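Local structure of hypothetical protein (Fusobacterium nucleatum subsp. nucleatum, 2GSL) at residues Ala19-Gly22 with Asp23-Glu27. The protein may be a ribonuclease of the MrnC family, with an all-helical ribonuclease III domain, involved in RNA processing. Numbering follows the deposited sequence.
With MG (magnesium ion), chain G.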
loop_
_atom_site.group_PDB
_atom_site.type_symbol
_atom_site.label_atom_id
_atom_site.label_comp_id
_atom_site.label_asym_id
_atom_site.label_seq_id
_atom_site.Cartn_x
_atom_site.Cartn_y
_atom_site.Cartn_z
ATOM N N ALA A 19 2.861 6.776 -10.021
ATOM C CA ALA A 19 3.706 6.915 -8.835
ATOM C C ALA A 19 2.877 6.876 -7.551
ATOM O O ALA A 19 3.369 6.485 -6.492
ATOM C CB ALA A 19 4.482 8.232 -8.908
ATOM N N PHE A 20 1.621 7.301 -7.658
ATOM C CA PHE A 20 0.698 7.327 -6.528
ATOM C C PHE A 20 0.350 5.890 -6.167
ATOM O O PHE A 20 0.348 5.499 -4.996
ATOM C CB PHE A 20 -0.574 8.098 -6.915
ATOM C CG PHE A 20 -1.529 8.328 -5.770
ATOM C CD1 PHE A 20 -1.080 8.874 -4.566
ATOM C CD2 PHE A 20 -2.889 8.040 -5.909
ATOM C CE1 PHE A 20 -1.974 9.130 -3.523
ATOM C CE2 PHE A 20 -3.781 8.295 -4.875
ATOM C CZ PHE A 20 -3.331 8.841 -3.678
ATOM N N LEU A 21 0.045 5.112 -7.193
ATOM C CA LEU A 21 -0.293 3.720 -7.018
ATOM C C LEU A 21 0.989 2.979 -6.638
ATOM O O LEU A 21 1.008 2.204 -5.683
ATOM C CB LEU A 21 -0.879 3.170 -8.324
ATOM C CG LEU A 21 -1.019 1.654 -8.448
ATOM C CD1 LEU A 21 -2.004 1.150 -7.417
ATOM C CD2 LEU A 21 -1.467 1.304 -9.846
ATOM N N GLY A 22 2.061 3.240 -7.387
ATOM C CA GLY A 22 3.341 2.599 -7.120
ATOM C C GLY A 22 3.802 2.732 -5.679
ATOM O O GLY A 22 4.348 1.795 -5.112
ATOM N N ASP A 23 3.575 3.905 -5.096
ATOM C CA ASP A 23 3.951 4.203 -3.717
ATOM C C ASP A 23 3.296 3.214 -2.753
ATOM O O ASP A 23 3.973 2.624 -1.902
ATOM C CB ASP A 23 3.540 5.645 -3.375
ATOM C CG ASP A 23 3.814 6.017 -1.918
ATOM O OD1 ASP A 23 4.993 6.006 -1.519
ATOM O OD2 ASP A 23 2.849 6.327 -1.185
ATOM N N ALA A 24 1.981 3.040 -2.892
ATOM C CA ALA A 24 1.224 2.113 -2.054
ATOM C C ALA A 24 1.711 0.682 -2.265
ATOM O O ALA A 24 1.791 -0.108 -1.312
ATOM C CB ALA A 24 -0.267 2.211 -2.368
ATOM N N ILE A 25 2.053 0.357 -3.512
ATOM C CA ILE A 25 2.525 -0.984 -3.865
ATOM C C ILE A 25 3.869 -1.248 -3.193
ATOM O O ILE A 25 4.130 -2.354 -2.697
ATOM C CB ILE A 25 2.680 -1.134 -5.418
ATOM C CG1 ILE A 25 1.320 -0.949 -6.100
ATOM C CG2 ILE A 25 3.206 -2.509 -5.788
ATOM C CD1 ILE A 25 1.405 -0.864 -7.596
ATOM N N TRP A 26 4.721 -0.221 -3.189
ATOM C CA TRP A 26 6.055 -0.311 -2.589
ATOM C C TRP A 26 5.928 -0.516 -1.089
ATOM O O TRP A 26 6.543 -1.440 -0.542
ATOM C CB TRP A 26 6.856 0.966 -2.873
ATOM C CG TRP A 26 8.302 0.868 -2.552
ATOM C CD1 TRP A 26 8.935 1.398 -1.476
ATOM C CD2 TRP A 26 9.312 0.209 -3.329
ATOM N NE1 TRP A 26 10.280 1.106 -1.528
ATOM C CE2 TRP A 26 10.531 0.369 -2.652
ATOM C CE3 TRP A 26 9.294 -0.523 -4.520
ATOM C CZ2 TRP A 26 11.727 -0.146 -3.143
ATOM C CZ3 TRP A 26 10.484 -1.039 -5.010
ATOM C CH2 TRP A 26 11.679 -0.858 -4.318
ATOM N N GLU A 27 5.131 0.316 -0.418
ATOM C CA GLU A 27 4.983 0.149 1.030
ATOM C C GLU A 27 4.600 -1.286 1.336
ATOM O O GLU A 27 5.302 -1.976 2.076
ATOM C CB GLU A 27 3.936 1.109 1.625
ATOM C CG GLU A 27 4.536 2.347 2.300
ATOM C CD GLU A 27 4.689 2.218 3.819
ATOM O OE1 GLU A 27 5.389 1.310 4.303
ATOM O OE2 GLU A 27 4.114 3.043 4.558
HETATM MG MG MG G . 6.937 7.356 -1.948
HETATM O O HOH W 1 7.593 5.577 -0.547
HETATM O O HOH W 2 6.384 8.501 0.028
HETATM O O HOH W 3 5.385 8.836 -2.747
#
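Asp23 N donates to Ala19 O at 2.9 Å, an i to i+4 bond inside helix 15-34 of the ribonuclease III domain. Its N-H...O angle of 144° makes this bond more bent than the two that follow. In the same turn, Asp23 CB lies 3.2 Å from Ala19 O. With CG anti to the backbone N (chi1 176°), the carboxylate is carried off the helix, and Asp23 OD1 binds the magnesium ion at 2.4 Å. Three waters, the nearest with its oxygen 2.3 Å from the magnesium ion, share this metal with Asp23 OD1 and Glu103, a site consistent with the role of Asp23 as an active-site residue. The other carboxylate oxygen, Asp23 OD2, forms a salt bridge with Arg31 of the second subunit, on which Ala24 also packs and with which Phe20 makes a cation-pi contact, so the two oxygens divide their work between metal and dimer interface.

Ile25 N bonds to Leu21 O at 3.0 Å. Its side chain bends back over the preceding turn: CG1 lies beside the backbone N (chi1 -62°), which brings Ile25 CG1 to 3.2 Å from Leu21 O, and Ile25 CD1 reaches Leu21 CG at 3.6 Å. This apolar i to i+4 pair is buried. Trp26 directs its indole away from the preceding turn, packing on helix 115-127 and giving its NE1 hydrogen to Lys51 O. The backbone of the same residue closes the turn, with Trp26 N bonded to Gly22 O at 2.8 Å.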